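Local coordinates for protein polyketide synthase/nonribosomal peptide synthetase hybrid RzxB (Pseudomonas fluorescens, PDB 5IL6) that probably dehydrates beta-hydroxyacyl intermediates during assembly of the macrolide rhizoxin, acting as the dehydratase domain of a trans-AT polyketide synthase, at residues G77-D82 / S133-Q138; V238-C243 / C275-Q280; H43-Q48 / M164-G169. One frame throughout, in Å; residues are numbered along the deposited sequence.

Contact 1 of 3, residues G77-D82 / S133-Q138; sequences GLVISD and STAEVQ
V79 carries the apolar part of this contact, and it does so with one branch. Its CG1 is anti to the backbone N (chi1 -180°), which leaves CG2 beside the backbone N, facing two partners: CB of A135, 4.1 Å from that methyl, and CG2 of V137, which it meets at a slant. On the same face S133 OG lies 3.8 Å from V79 CB. The same hydroxyl shares a water with S81: the water oxygen is 2.8 Å from S133 OG and 2.9 Å from S81 OG, a bridge beside the V79-S133 pair, where the pairing runs on to S81 and R131. L78 and T134 meet on the other face, methyl against methyl, CD1 of the leucine 3.9 Å from CG2 of the threonine.

Beneath these side chains runs an antiparallel pairing of strands 77-85 and 124-135. G77 with A135 and V79 with S133 are hydrogen-bonded pairs, each bonded in both directions, while L78 with T134 is the non-hydrogen-bonded pair between them. The bond from G77 N to A135 O is short, 2.6 Å, and nearly straight at 171°. V79 N approaches S133 O from 30° outside the carbonyl plane. G77 O, besides accepting from A135 N, receives a CA-H contact from T134. The pairing belongs to the hot-dog fold, in which a curved antiparallel sheet wraps a long helix; here L78 and I80 rest on helix 53-67, L78 touching L64 and T65, I80 touching I60 and Q61.

On its far edge strand 77-85 is bonded to strand 230-239, L78 to L239 and I80 to C237. V238 of that strand packs on both V79 and V137.

Contact 2 of 3, residues V238-C243 / C275-Q280; sequences VLLADC and CAILNQ
C243 lays its sulfur over the CB of C275, SG to CB 3.5 Å, while the sulfur of C275 points elsewhere, toward the carbonyl oxygen of D242. The torsion of C275 (chi1 -65°) sets SG anti to its own carbonyl carbon; the two sulfurs, C243 SG and C275 SG, stay 4.6 Å apart and form no disulfide. Farther along, L240 reaches back over strand 274-284, its CD1 meeting CD1 of I277 at 4.0 Å, and its CB lies against the C275 carbonyl.

That carbonyl is the polar centre of the contact. C275 O accepts from two successive amides: L240 N at 2.9 Å, from 36° above the carbonyl plane, and A241 N at 3.3 Å, in the plane and on a lone pair. Two donors on one oxygen hold the chain as it leaves strand 230-239. Upstream the pairing is regular, V238 and I277 exchanging both backbone bonds, with the V238 N to I277 O bond 2.8 Å long. A276 CA makes a CA-H...O contact with V238 O (3.1 Å), and its methyl lies only loosely by L239 CD1.

L278 extends to the face covered by helix 204-212, touching L207 and M211. C275 and A276 both face L267 of strand 261-268, which makes them a classic beta bulge near the start of a strand in the second hot-dog half.

Contact 3 of 3, residues H43-Q48 / M164-G169; sequences HRVNGQ and MGIEYG
H43 and Y168 lie side by side, and here the side chains come closest. H43 CD2 comes to 3.6 Å from Y168 CE1, with the ring planes inclined at 63°. The histidine torsion (CG anti to the backbone N, chi1 -175°) brings its ring alongside the tyrosine. A water in the plane of both rings sits 2.8 Å from Y168 OH and bonds weakly to H43 NE2; ND1 of H43 is held by V50 O. On the same face V45 meets I166, and both touch L228.

The opposite face, with R44 and E167, is exposed. Their backbones exchange two nearly straight bonds, but their side-chain ends lead away; R44 NH1 turns to G47 O, 2.9 Å off, in the type I' turn. N46 N reaches G165 O at 2.7 Å, and waters join N46 OD1 to M164 O and G47 N to G165 O.

G165 closes helix 154-164 in a Schellman motif. H43 and G47 fit the HxxxG motif of dehydratases, D208 and Q212 DxxxQ; by analogy H43 and D208 are probably the catalytic pair. Strand 43-45 lies between 48-49 and 166-168, and from helix 204-212 D208 touches the side chains of H43 and Y168, Q212 that of Y168.

In the fold
Contacts 1 and 2 are neighbouring joints of one strand series, linked by the L78-L239 bond and by V137 packing on L240. The junction of strands 77-85 and 230-239 that lies between them is consistent with the seam of a double hot dog. Both combine backbone strand pairing with apolar side-chain contacts, a water linking the two serine hydroxyls of contact 1 and a doubly accepting carbonyl marking contact 2. All three are partly buried; the exposed touching residues are R44, N46 and E167 in contact 3 and A241 and D242 in contact 2. Contact 3, across the chain's centre in a separate small sheet, joins the two halves through backbone strand bonds, with an aromatic pair on one face and waters at the turn.

Contact 1 of 3, residues G77-D82 / S133-Q138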
# COMPACT_ATOMS: atom_id res chain seq x y z
N GLY A 77 -7.05 -16.57 -2.45
CA GLY A 77 -6.58 -15.22 -2.20
C GLY A 77 -5.71 -14.70 -3.33
O GLY A 77 -5.06 -15.47 -4.03
N LEU A 78 -5.73 -13.38 -3.51
CA LEU A 78 -4.86 -12.72 -4.46
C LEU A 78 -3.52 -12.47 -3.79
O LEU A 78 -3.45 -11.80 -2.75
CB LEU A 78 -5.49 -11.40 -4.91
CG LEU A 78 -5.30 -10.91 -6.35
CD1 LEU A 78 -5.37 -12.04 -7.38
CD2 LEU A 78 -6.36 -9.87 -6.65
N VAL A 79 -2.45 -13.02 -4.36
CA VAL A 79 -1.12 -12.94 -3.79
C VAL A 79 -0.24 -12.12 -4.72
O VAL A 79 -0.13 -12.42 -5.91
CB VAL A 79 -0.51 -14.33 -3.56
CG1 VAL A 79 0.89 -14.21 -2.95
CG2 VAL A 79 -1.41 -15.17 -2.66
N ILE A 80 0.36 -11.06 -4.18
CA ILE A 80 1.36 -10.27 -4.87
C ILE A 80 2.69 -10.52 -4.19
O ILE A 80 2.78 -10.47 -2.95
CB ILE A 80 0.99 -8.77 -4.86
CG1 ILE A 80 -0.35 -8.55 -5.57
CG2 ILE A 80 2.10 -7.94 -5.51
CD1 ILE A 80 -0.94 -7.17 -5.36
N SER A 81 3.72 -10.82 -4.97
CA SER A 81 5.00 -11.26 -4.44
C SER A 81 6.15 -10.49 -5.06
O SER A 81 6.08 -10.08 -6.23
CB SER A 81 5.21 -12.76 -4.69
OG SER A 81 4.21 -13.53 -4.04
N ASP A 82 7.20 -10.29 -4.27
CA ASP A 82 8.44 -9.68 -4.73
C ASP A 82 8.17 -8.36 -5.45
O ASP A 82 8.61 -8.12 -6.57
CB ASP A 82 9.22 -10.64 -5.63
CG ASP A 82 9.69 -11.87 -4.90
OD1 ASP A 82 9.72 -11.84 -3.65
OD2 ASP A 82 10.02 -12.87 -5.57
N SER A 133 -0.11 -14.12 -8.21
CA SER A 133 -0.67 -15.46 -8.36
C SER A 133 -1.96 -15.51 -7.54
O SER A 133 -2.34 -14.53 -6.89
CB SER A 133 0.32 -16.54 -7.92
OG SER A 133 0.63 -16.40 -6.55
N THR A 134 -2.62 -16.66 -7.57
CA THR A 134 -3.75 -16.94 -6.70
C THR A 134 -3.44 -18.19 -5.90
O THR A 134 -2.81 -19.12 -6.41
CB THR A 134 -5.05 -17.13 -7.49
OG1 THR A 134 -4.89 -18.23 -8.40
CG2 THR A 134 -5.38 -15.88 -8.30
N ALA A 135 -3.88 -18.22 -4.64
CA ALA A 135 -3.57 -19.35 -3.78
C ALA A 135 -4.63 -19.51 -2.69
O ALA A 135 -5.29 -18.54 -2.31
CB ALA A 135 -2.20 -19.20 -3.12
N GLU A 136 -4.78 -20.74 -2.22
CA GLU A 136 -5.44 -20.96 -0.93
C GLU A 136 -4.49 -20.47 0.16
O GLU A 136 -3.33 -20.89 0.20
CB GLU A 136 -5.75 -22.44 -0.73
CG GLU A 136 -6.50 -23.13 -1.86
CD GLU A 136 -6.49 -24.64 -1.71
OE1 GLU A 136 -5.55 -25.28 -2.22
OE2 GLU A 136 -7.41 -25.19 -1.07
N VAL A 137 -4.96 -19.58 1.04
CA VAL A 137 -4.08 -19.03 2.07
C VAL A 137 -4.74 -19.13 3.44
O VAL A 137 -5.96 -19.16 3.58
CB VAL A 137 -3.66 -17.58 1.75
CG1 VAL A 137 -2.70 -17.06 2.82
CG2 VAL A 137 -3.00 -17.52 0.38
N GLN A 138 -3.87 -19.18 4.45
CA GLN A 138 -4.24 -19.34 5.84
C GLN A 138 -4.14 -18.01 6.58
O GLN A 138 -3.20 -17.24 6.36
CB GLN A 138 -3.34 -20.39 6.49
CG GLN A 138 -4.04 -21.26 7.49
CD GLN A 138 -3.16 -22.41 7.93
OE1 GLN A 138 -3.35 -23.55 7.51
NE2 GLN A 138 -2.19 -22.12 8.78
O HOH W 1 2.68 -14.51 -6.36

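Contact 2 of 3, residues V238-C243 / C275-Q280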
# COMPACT_ATOMS: atom_id res chain seq x y z
N VAL A 238 -0.99 -10.42 0.62
CA VAL A 238 -2.05 -11.42 0.45
C VAL A 238 -3.37 -10.76 0.79
O VAL A 238 -3.54 -10.22 1.89
CB VAL A 238 -1.80 -12.66 1.31
CG1 VAL A 238 -2.95 -13.64 1.14
CG2 VAL A 238 -0.48 -13.32 0.93
N LEU A 239 -4.31 -10.81 -0.15
CA LEU A 239 -5.66 -10.28 0.05
C LEU A 239 -6.60 -11.46 0.25
O LEU A 239 -6.94 -12.17 -0.70
CB LEU A 239 -6.09 -9.42 -1.13
CG LEU A 239 -7.46 -8.76 -1.03
CD1 LEU A 239 -7.51 -7.77 0.13
CD2 LEU A 239 -7.81 -8.07 -2.34
N LEU A 240 -7.02 -11.67 1.50
CA LEU A 240 -7.88 -12.80 1.87
C LEU A 240 -9.36 -12.51 1.70
O LEU A 240 -10.12 -13.40 1.32
CB LEU A 240 -7.59 -13.20 3.32
CG LEU A 240 -6.27 -13.95 3.46
CD1 LEU A 240 -5.64 -13.77 4.82
CD2 LEU A 240 -6.56 -15.42 3.21
N ALA A 241 -9.79 -11.28 1.98
CA ALA A 241 -11.20 -10.95 1.94
C ALA A 241 -11.34 -9.44 1.83
O ALA A 241 -10.38 -8.69 2.05
CB ALA A 241 -11.93 -11.48 3.19
N ASP A 242 -12.54 -9.00 1.49
CA ASP A 242 -12.82 -7.57 1.44
C ASP A 242 -12.59 -6.95 2.81
O ASP A 242 -12.96 -7.53 3.84
CB ASP A 242 -14.26 -7.33 0.98
CG ASP A 242 -14.49 -7.77 -0.45
OD1 ASP A 242 -13.51 -7.89 -1.21
OD2 ASP A 242 -15.67 -7.99 -0.82
N CYS A 243 -11.97 -5.78 2.82
CA CYS A 243 -11.62 -5.11 4.06
C CYS A 243 -12.66 -4.05 4.40
O CYS A 243 -12.98 -3.22 3.55
CB CYS A 243 -10.25 -4.46 3.94
SG CYS A 243 -8.92 -5.64 3.60
N CYS A 275 -7.98 -10.07 7.12
CA CYS A 275 -8.39 -9.69 5.77
C CYS A 275 -7.23 -9.51 4.81
O CYS A 275 -7.41 -9.71 3.61
CB CYS A 275 -9.20 -8.39 5.81
SG CYS A 275 -10.77 -8.53 6.70
N ALA A 276 -6.04 -9.15 5.31
CA ALA A 276 -4.89 -8.98 4.44
C ALA A 276 -3.62 -9.15 5.25
O ALA A 276 -3.60 -8.89 6.46
CB ALA A 276 -4.91 -7.61 3.75
N ILE A 277 -2.56 -9.57 4.57
CA ILE A 277 -1.26 -9.83 5.19
C ILE A 277 -0.18 -9.20 4.32
O ILE A 277 -0.20 -9.35 3.10
CB ILE A 277 -0.99 -11.34 5.36
CG1 ILE A 277 -2.03 -11.96 6.29
CG2 ILE A 277 0.42 -11.58 5.89
CD1 ILE A 277 -1.98 -13.48 6.32
N LEU A 278 0.74 -8.49 4.96
CA LEU A 278 1.93 -7.95 4.30
C LEU A 278 3.16 -8.53 5.00
O LEU A 278 3.39 -8.26 6.19
CB LEU A 278 1.97 -6.43 4.35
CG LEU A 278 1.05 -5.65 3.41
CD1 LEU A 278 -0.39 -5.70 3.86
CD2 LEU A 278 1.53 -4.21 3.31
N ASN A 279 3.94 -9.32 4.27
CA ASN A 279 5.15 -9.93 4.81
C ASN A 279 6.38 -9.27 4.21
O ASN A 279 6.48 -9.13 2.99
CB ASN A 279 5.17 -11.44 4.53
CG ASN A 279 4.08 -12.19 5.28
OD1 ASN A 279 3.83 -11.91 6.46
ND2 ASN A 279 3.44 -13.13 4.62
N GLN A 280 7.30 -8.86 5.09
CA GLN A 280 8.59 -8.30 4.69
C GLN A 280 8.40 -7.01 3.88
O GLN A 280 8.81 -6.90 2.73
CB GLN A 280 9.41 -9.33 3.91
CG GLN A 280 9.58 -10.66 4.65
CD GLN A 280 10.49 -10.53 5.86
OE1 GLN A 280 11.62 -10.07 5.75
NE2 GLN A 280 9.99 -10.94 7.02

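Contact 3 of 3, residues H43-Q48 / M164-G169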
# COMPACT_ATOMS: atom_id res chain seq x y z
N HIS A 43 -1.05 13.00 0.09
CA HIS A 43 0.19 12.27 0.34
C HIS A 43 1.33 13.07 -0.28
O HIS A 43 1.70 12.84 -1.44
CB HIS A 43 0.11 10.86 -0.22
CG HIS A 43 1.29 10.00 0.11
ND1 HIS A 43 2.43 9.96 -0.67
CD2 HIS A 43 1.50 9.13 1.13
CE1 HIS A 43 3.29 9.12 -0.14
NE2 HIS A 43 2.76 8.60 0.95
N ARG A 44 1.89 14.01 0.48
CA ARG A 44 2.90 14.93 -0.04
C ARG A 44 4.26 14.58 0.54
O ARG A 44 4.42 14.49 1.76
CB ARG A 44 2.54 16.38 0.28
CG ARG A 44 1.34 16.89 -0.51
CD ARG A 44 1.14 18.39 -0.36
NE ARG A 44 0.12 18.89 -1.29
CZ ARG A 44 0.37 19.36 -2.51
NH1 ARG A 44 1.61 19.40 -2.98
NH2 ARG A 44 -0.63 19.79 -3.27
N VAL A 45 5.24 14.40 -0.34
CA VAL A 45 6.61 14.07 0.04
C VAL A 45 7.50 15.21 -0.43
O VAL A 45 7.58 15.49 -1.63
CB VAL A 45 7.06 12.73 -0.57
CG1 VAL A 45 8.50 12.43 -0.18
CG2 VAL A 45 6.13 11.61 -0.12
N ASN A 46 8.18 15.85 0.52
CA ASN A 46 9.01 17.02 0.23
C ASN A 46 8.22 18.07 -0.54
O ASN A 46 8.73 18.73 -1.44
CB ASN A 46 10.28 16.61 -0.53
CG ASN A 46 11.23 15.78 0.32
OD1 ASN A 46 11.31 15.96 1.54
ND2 ASN A 46 11.95 14.87 -0.32
N GLY A 47 6.94 18.21 -0.18
CA GLY A 47 6.09 19.24 -0.74
C GLY A 47 5.35 18.86 -2.01
O GLY A 47 4.46 19.61 -2.43
N GLN A 48 5.69 17.74 -2.63
CA GLN A 48 5.06 17.32 -3.88
C GLN A 48 4.01 16.26 -3.62
O GLN A 48 4.23 15.33 -2.84
CB GLN A 48 6.09 16.78 -4.87
CG GLN A 48 7.15 17.77 -5.29
CD GLN A 48 8.06 17.21 -6.36
OE1 GLN A 48 8.98 16.44 -6.08
NE2 GLN A 48 7.80 17.59 -7.61
N MET A 164 10.56 14.20 8.51
CA MET A 164 11.32 13.59 7.43
C MET A 164 10.85 14.04 6.05
O MET A 164 11.50 13.70 5.05
CB MET A 164 11.29 12.06 7.53
CG MET A 164 9.95 11.39 7.29
SD MET A 164 10.06 9.58 7.32
CE MET A 164 11.00 9.29 8.82
N GLY A 165 9.75 14.78 5.97
CA GLY A 165 9.27 15.33 4.72
C GLY A 165 7.95 14.80 4.21
O GLY A 165 7.59 15.09 3.06
N ILE A 166 7.20 14.05 5.01
CA ILE A 166 5.95 13.43 4.57
C ILE A 166 4.81 14.08 5.34
O ILE A 166 4.77 14.03 6.57
CB ILE A 166 5.96 11.91 4.79
CG1 ILE A 166 7.14 11.27 4.06
CG2 ILE A 166 4.64 11.30 4.31
CD1 ILE A 166 7.35 9.81 4.40
N GLU A 167 3.87 14.68 4.60
CA GLU A 167 2.71 15.35 5.18
C GLU A 167 1.45 14.74 4.59
O GLU A 167 1.35 14.56 3.37
CB GLU A 167 2.76 16.85 4.92
CG GLU A 167 4.02 17.51 5.46
CD GLU A 167 3.73 18.71 6.33
OE1 GLU A 167 4.15 19.83 5.97
OE2 GLU A 167 3.08 18.53 7.38
N TYR A 168 0.48 14.44 5.45
CA TYR A 168 -0.75 13.77 5.05
C TYR A 168 -1.94 14.70 5.21
O TYR A 168 -2.05 15.42 6.21
CB TYR A 168 -0.99 12.51 5.88
CG TYR A 168 0.10 11.47 5.79
CD1 TYR A 168 0.18 10.60 4.71
CD2 TYR A 168 1.04 11.34 6.81
CE1 TYR A 168 1.18 9.65 4.64
CE2 TYR A 168 2.03 10.39 6.74
CZ TYR A 168 2.10 9.55 5.66
OH TYR A 168 3.09 8.60 5.60
N GLY A 169 -2.84 14.68 4.23
CA GLY A 169 -4.13 15.30 4.40
C GLY A 169 -5.04 14.43 5.25
O GLY A 169 -4.74 13.28 5.55
O HOH W 2 2.77 6.55 3.70
O HOH W 3 13.07 14.90 3.08
O HOH W 4 5.56 17.30 2.04